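Local atomic coordinates of dally-like protein (PDB entry 3ODN), a protein that probably serves as a cell-surface heparan sulfate proteoglycan of the glypican family and takes part in Hedgehog signalling, this chain being its mostly helical core. Residues Q189-F194 and G498-W503; N285-V290 and I400-V405. The protein carries 2 engineered substitutions. All blocks are in the same frame, centred on the assembly; numbering follows the deposited sequence.

Interaction 1: Q189-F194 and G498-W503; sequences QIKRSF and GQDVEW
K191 and D500 form a salt bridge on the surface of the glypican core, where helix 182-214 of the elongated helical bundle meets the chain just past helix 479-496. That second helix closes with a Schellman motif, and G498, with positive phi (71°), is the residue that breaks it. K191 NZ stands 3.1 Å from D500 OD2, a salt bridge whose hydrogen bond is weak, while OD1 is turned farther off; the two side chains cross at about a right angle. K191 CG lies anti to the backbone N (chi1 -174°), and bends at chi2 and chi4 carry the chain past the glycine carbonyl, with CE 3.4 Å from G498 O. The lysine therefore meets the loop with both its last methylene and its charge. One helix position on, R192 lays its aliphatic stem beside the same glycine, with CD 3.9 Å from G498 CA. A side chain on G498 would run into this stem, a second reason, beside the positive phi, for glycine to suit the site. Replacing K191 with an alanine would probably leave the D500 carboxylate without its charged mate and take away the methylenes that cover the G498 carbonyl. Farther out, L137 of helix 136-155 packs on K191 and F284 on R192, while V501 and Q499 lie back against helix 479-496. Within helix 182-214, Q189 O is gripped twice, by S193 N at 3.0 Å and S193 OG at 2.6 Å, which reach it from opposite faces of the carbonyl plane.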
loop_
_atom_site.group_PDB
_atom_site.type_symbol
_atom_site.label_atom_id
_atom_site.label_comp_id
_atom_site.label_asym_id
_atom_site.label_seq_id
_atom_site.Cartn_x
_atom_site.Cartn_y
_atom_site.Cartn_z
ATOM N N GLN A 189 0.377 -13.856 13.604
ATOM C CA GLN A 189 1.512 -13.320 12.820
ATOM C C GLN A 189 1.234 -13.435 11.324
ATOM O O GLN A 189 1.446 -12.477 10.618
ATOM C CB GLN A 189 2.841 -14.035 13.139
ATOM C CG GLN A 189 3.455 -13.699 14.490
ATOM C CD GLN A 189 4.717 -14.502 14.728
ATOM O OE1 GLN A 189 5.763 -14.260 14.108
ATOM N NE2 GLN A 189 4.654 -15.482 15.628
ATOM N N ILE A 190 0.765 -14.609 10.844
ATOM C CA ILE A 190 0.433 -14.849 9.436
ATOM C C ILE A 190 -0.642 -13.874 8.974
ATOM O O ILE A 190 -0.467 -13.254 7.939
ATOM C CB ILE A 190 0.064 -16.350 9.169
ATOM C CG1 ILE A 190 1.338 -17.198 9.080
ATOM C CG2 ILE A 190 -0.773 -16.532 7.873
ATOM C CD1 ILE A 190 1.200 -18.567 9.633
ATOM N N LYS A 191 -1.753 -13.762 9.715
ATOM C CA LYS A 191 -2.853 -12.851 9.406
ATOM C C LYS A 191 -2.320 -11.408 9.290
ATOM O O LYS A 191 -2.441 -10.809 8.238
ATOM C CB LYS A 191 -3.970 -12.952 10.478
ATOM C CG LYS A 191 -5.229 -12.127 10.154
ATOM C CD LYS A 191 -5.578 -11.187 11.281
ATOM C CE LYS A 191 -6.457 -10.035 10.845
ATOM N NZ LYS A 191 -7.669 -9.890 11.706
ATOM N N ARG A 192 -1.657 -10.892 10.325
ATOM C CA ARG A 192 -1.164 -9.507 10.337
ATOM C C ARG A 192 -0.175 -9.164 9.253
ATOM O O ARG A 192 -0.314 -8.119 8.616
ATOM C CB ARG A 192 -0.687 -9.088 11.738
ATOM C CG ARG A 192 -1.801 -9.158 12.806
ATOM C CD ARG A 192 -1.410 -8.365 14.026
ATOM N NE ARG A 192 -2.192 -8.677 15.223
ATOM C CZ ARG A 192 -1.742 -8.503 16.462
ATOM N NH1 ARG A 192 -0.520 -8.025 16.672
ATOM N NH2 ARG A 192 -2.499 -8.827 17.501
ATOM N N SER A 193 0.777 -10.076 8.970
ATOM C CA SER A 193 1.800 -9.839 7.944
ATOM C C SER A 193 1.285 -10.031 6.525
ATOM O O SER A 193 1.662 -9.248 5.680
ATOM C CB SER A 193 3.060 -10.652 8.226
ATOM O OG SER A 193 2.753 -12.027 8.364
ATOM N N PHE A 194 0.388 -11.022 6.270
ATOM C CA PHE A 194 -0.202 -11.266 4.957
ATOM C C PHE A 194 -1.190 -10.164 4.558
ATOM O O PHE A 194 -1.151 -9.663 3.426
ATOM C CB PHE A 194 -0.803 -12.681 4.860
ATOM C CG PHE A 194 0.184 -13.747 4.397
ATOM C CD1 PHE A 194 1.053 -14.352 5.297
ATOM C CD2 PHE A 194 0.235 -14.143 3.060
ATOM C CE1 PHE A 194 1.966 -15.310 4.870
ATOM C CE2 PHE A 194 1.157 -15.100 2.633
ATOM C CZ PHE A 194 2.013 -15.684 3.546
ATOM N N GLY A 498 -3.819 -4.272 12.460
ATOM C CA GLY A 498 -3.904 -5.736 12.506
ATOM C C GLY A 498 -5.324 -6.255 12.370
ATOM O O GLY A 498 -5.617 -7.362 12.828
ATOM N N GLN A 499 -6.234 -5.448 11.779
ATOM C CA GLN A 499 -7.649 -5.785 11.584
ATOM C C GLN A 499 -7.829 -6.312 10.170
ATOM O O GLN A 499 -6.897 -6.266 9.356
ATOM C CB GLN A 499 -8.560 -4.562 11.776
ATOM C CG GLN A 499 -8.458 -3.843 13.115
ATOM C CD GLN A 499 -9.196 -2.527 13.064
ATOM O OE1 GLN A 499 -10.345 -2.418 13.474
ATOM N NE2 GLN A 499 -8.573 -1.496 12.518
ATOM N N ASP A 500 -9.039 -6.797 9.881
ATOM C CA ASP A 500 -9.454 -7.391 8.620
ATOM C C ASP A 500 -9.682 -6.346 7.548
ATOM O O ASP A 500 -10.189 -5.265 7.839
ATOM C CB ASP A 500 -10.736 -8.233 8.813
ATOM C CG ASP A 500 -10.545 -9.541 9.567
ATOM O OD1 ASP A 500 -11.402 -9.862 10.433
ATOM O OD2 ASP A 500 -9.579 -10.284 9.242
ATOM N N VAL A 501 -9.329 -6.692 6.305
ATOM C CA VAL A 501 -9.497 -5.857 5.123
ATOM C C VAL A 501 -10.399 -6.625 4.152
ATOM O O VAL A 501 -10.108 -7.783 3.842
ATOM C CB VAL A 501 -8.121 -5.474 4.500
ATOM C CG1 VAL A 501 -8.293 -4.726 3.187
ATOM C CG2 VAL A 501 -7.284 -4.653 5.474
ATOM N N GLU A 502 -11.526 -6.012 3.731
ATOM C CA GLU A 502 -12.469 -6.617 2.774
ATOM C C GLU A 502 -12.258 -5.890 1.441
ATOM O O GLU A 502 -12.951 -4.914 1.139
ATOM C CB GLU A 502 -13.929 -6.509 3.270
ATOM C CG GLU A 502 -14.903 -7.417 2.524
ATOM C CD GLU A 502 -16.381 -7.068 2.606
ATOM O OE1 GLU A 502 -16.722 -5.864 2.519
ATOM O OE2 GLU A 502 -17.206 -8.008 2.686
ATOM N N TRP A 503 -11.248 -6.341 0.673
ATOM C CA TRP A 503 -10.849 -5.715 -0.586
ATOM C C TRP A 503 -10.474 -6.762 -1.649
ATOM O O TRP A 503 -9.347 -6.812 -2.140
ATOM C CB TRP A 503 -9.715 -4.699 -0.306
ATOM C CG TRP A 503 -9.472 -3.609 -1.318
ATOM C CD1 TRP A 503 -8.301 -2.936 -1.508
ATOM C CD2 TRP A 503 -10.435 -2.993 -2.200
ATOM N NE1 TRP A 503 -8.456 -1.971 -2.476
ATOM C CE2 TRP A 503 -9.752 -1.992 -2.927
ATOM C CE3 TRP A 503 -11.802 -3.208 -2.468
ATOM C CZ2 TRP A 503 -10.388 -1.210 -3.905
ATOM C CZ3 TRP A 503 -12.427 -2.438 -3.441
ATOM C CH2 TRP A 503 -11.725 -1.451 -4.144
#

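Interaction 2: N285-V290 and I400-V405; sequences NIVMVV and ILDRIV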
loop_
_atom_site.group_PDB
_atom_site.type_symbol
_atom_site.label_atom_id
_atom_site.label_comp_id
_atom_site.label_asym_id
_atom_site.label_seq_id
_atom_site.Cartn_x
_atom_site.Cartn_y
_atom_site.Cartn_z
ATOM N N ASN A 285 6.719 -7.771 10.078
ATOM C CA ASN A 285 7.699 -8.186 9.056
ATOM C C ASN A 285 7.349 -9.574 8.511
ATOM O O ASN A 285 7.396 -10.556 9.267
ATOM C CB ASN A 285 9.164 -8.123 9.584
ATOM C CG ASN A 285 10.236 -8.461 8.549
ATOM O OD1 ASN A 285 10.687 -9.592 8.434
ATOM N ND2 ASN A 285 10.684 -7.490 7.778
ATOM N N ILE A 286 6.942 -9.633 7.214
ATOM C CA ILE A 286 6.562 -10.889 6.553
ATOM C C ILE A 286 7.725 -11.890 6.281
ATOM O O ILE A 286 7.472 -13.106 6.216
ATOM C CB ILE A 286 5.561 -10.706 5.375
ATOM C CG1 ILE A 286 4.763 -12.008 5.128
ATOM C CG2 ILE A 286 6.265 -10.227 4.123
ATOM C CD1 ILE A 286 3.534 -11.888 4.352
ATOM N N VAL A 287 8.994 -11.384 6.140
ATOM C CA VAL A 287 10.179 -12.230 5.901
ATOM C C VAL A 287 10.445 -13.080 7.127
ATOM O O VAL A 287 10.687 -14.275 6.976
ATOM C CB VAL A 287 11.447 -11.462 5.422
ATOM C CG1 VAL A 287 12.512 -12.425 4.885
ATOM C CG2 VAL A 287 11.093 -10.404 4.375
ATOM N N MET A 288 10.323 -12.486 8.336
ATOM C CA MET A 288 10.492 -13.185 9.622
ATOM C C MET A 288 9.375 -14.233 9.884
ATOM O O MET A 288 9.510 -15.044 10.809
ATOM C CB MET A 288 10.583 -12.196 10.813
ATOM C CG MET A 288 11.846 -11.307 10.858
ATOM S SD MET A 288 13.455 -12.044 10.408
ATOM C CE MET A 288 13.594 -13.399 11.632
ATOM N N VAL A 289 8.292 -14.218 9.065
ATOM C CA VAL A 289 7.160 -15.145 9.168
ATOM C C VAL A 289 7.290 -16.266 8.125
ATOM O O VAL A 289 7.258 -17.442 8.482
ATOM C CB VAL A 289 5.771 -14.427 9.092
ATOM C CG1 VAL A 289 4.619 -15.402 9.330
ATOM C CG2 VAL A 289 5.682 -13.285 10.091
ATOM N N VAL A 290 7.426 -15.874 6.844
ATOM C CA VAL A 290 7.482 -16.738 5.668
ATOM C C VAL A 290 8.819 -17.460 5.490
ATOM O O VAL A 290 8.801 -18.672 5.286
ATOM C CB VAL A 290 7.004 -15.964 4.394
ATOM C CG1 VAL A 290 7.166 -16.790 3.116
ATOM C CG2 VAL A 290 5.549 -15.532 4.543
ATOM N N ILE A 400 15.442 -8.873 0.125
ATOM C CA ILE A 400 15.037 -8.085 -1.039
ATOM C C ILE A 400 13.694 -7.351 -0.847
ATOM O O ILE A 400 13.567 -6.190 -1.269
ATOM C CB ILE A 400 15.290 -8.836 -2.391
ATOM C CG1 ILE A 400 16.803 -8.809 -2.734
ATOM C CG2 ILE A 400 14.493 -8.274 -3.564
ATOM C CD1 ILE A 400 17.343 -10.043 -3.562
ATOM N N LEU A 401 12.746 -7.977 -0.100
ATOM C CA LEU A 401 11.452 -7.353 0.208
ATOM C C LEU A 401 11.628 -6.202 1.198
ATOM O O LEU A 401 10.958 -5.193 1.038
ATOM C CB LEU A 401 10.380 -8.390 0.630
ATOM C CG LEU A 401 8.889 -7.960 0.581
ATOM C CD1 LEU A 401 8.409 -7.715 -0.827
ATOM C CD2 LEU A 401 8.008 -9.043 1.142
ATOM N N ASP A 402 12.576 -6.291 2.151
ATOM C CA ASP A 402 12.858 -5.174 3.079
ATOM C C ASP A 402 13.441 -3.961 2.336
ATOM O O ASP A 402 13.065 -2.820 2.630
ATOM C CB ASP A 402 13.808 -5.597 4.213
ATOM C CG ASP A 402 13.123 -6.415 5.294
ATOM O OD1 ASP A 402 13.019 -7.648 5.127
ATOM O OD2 ASP A 402 12.680 -5.819 6.298
ATOM N N ARG A 403 14.320 -4.225 1.337
ATOM C CA ARG A 403 14.961 -3.216 0.473
ATOM C C ARG A 403 13.896 -2.478 -0.361
ATOM O O ARG A 403 13.912 -1.245 -0.405
ATOM C CB ARG A 403 16.007 -3.894 -0.448
ATOM C CG ARG A 403 17.045 -2.972 -1.068
ATOM C CD ARG A 403 16.925 -2.905 -2.590
ATOM N NE ARG A 403 17.523 -4.067 -3.257
ATOM C CZ ARG A 403 16.839 -5.019 -3.894
ATOM N NH1 ARG A 403 15.512 -4.957 -3.971
ATOM N NH2 ARG A 403 17.476 -6.034 -4.469
ATOM N N ILE A 404 12.967 -3.235 -0.998
ATOM C CA ILE A 404 11.881 -2.664 -1.795
ATOM C C ILE A 404 10.897 -1.837 -0.948
ATOM O O ILE A 404 10.536 -0.745 -1.373
ATOM C CB ILE A 404 11.256 -3.625 -2.866
ATOM C CG1 ILE A 404 10.630 -2.858 -4.049
ATOM C CG2 ILE A 404 10.262 -4.617 -2.282
ATOM C CD1 ILE A 404 11.554 -1.921 -4.814
ATOM N N VAL A 405 10.573 -2.287 0.285
ATOM C CA VAL A 405 9.705 -1.541 1.201
ATOM C C VAL A 405 10.336 -0.194 1.614
ATOM O O VAL A 405 9.655 0.827 1.554
ATOM C CB VAL A 405 9.204 -2.389 2.399
ATOM C CG1 VAL A 405 8.413 -1.539 3.399
ATOM C CG2 VAL A 405 8.351 -3.549 1.903
#
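N285 and D402 bring an amide and a carboxylate together where the turn into the short helix 287-290 faces the first turn of helix 400-414. The asparagine ND2 lies 3.0 Å from D402 OD2, with the two flat groups nearly coplanar, 25° apart, although the side chains cross at about a right angle. Both ends of the amide are in use: ND2 also donates to L280 O, and OD1 accepts from M288 N at 2.9 Å in a capping bond at the start of the helix. With CG anti to the backbone N (chi1 -177°), the N285 side chain sets OD1 within bonding distance of M288 N and brings ND2 up to the D402 carboxylate; the bonds to M288 N and L280 O would probably resist a flip of the amide. D402 OD1 lies 3.4 Å from V287 CG2, and the same oxygen is also near the asparagine amide, 3.5 Å from N285 ND2. That valine methyl is 4.3 Å from L401 CB as well. On the apolar side of the contact, I286 holds CG1 anti to its backbone nitrogen and CG2 between that nitrogen and the carbonyl carbon, and it is CG2 that meets L401 CD2 at 3.7 Å, the two side chains meeting at a slant. The D402 carboxylate has a further, long and weak ion pair with R406, one turn on in its own helix. This buried contact fills a junction of helices: helix 48-106 supplies F88 touching I286 and F84 touching L401, helix 182-214 packs T197 on I286, and helix 260-281 brings L281 against D402.

Overall arrangement
Interactions 1 and 2, with centres about 15 Å apart, lie on different sides of helix 182-214. The loop end at 498-503 meets it at the surface, through a lysine–aspartate salt bridge and the stem of an arginine. Interaction 2 is mostly buried and joins methyl packing to an amide beside a carboxylate, so an acidic side chain takes part in both, facing an ammonium in one and an amide and a methyl in the other. The two touch directly: F194 CD1 and S193 O of segment 189-194 pack on I286 CD1, and F194 CE1 packs on V290 CG2. Charged K191 and R192 face the surface loop, while S193 and F194 of the same helix pack against 285-290.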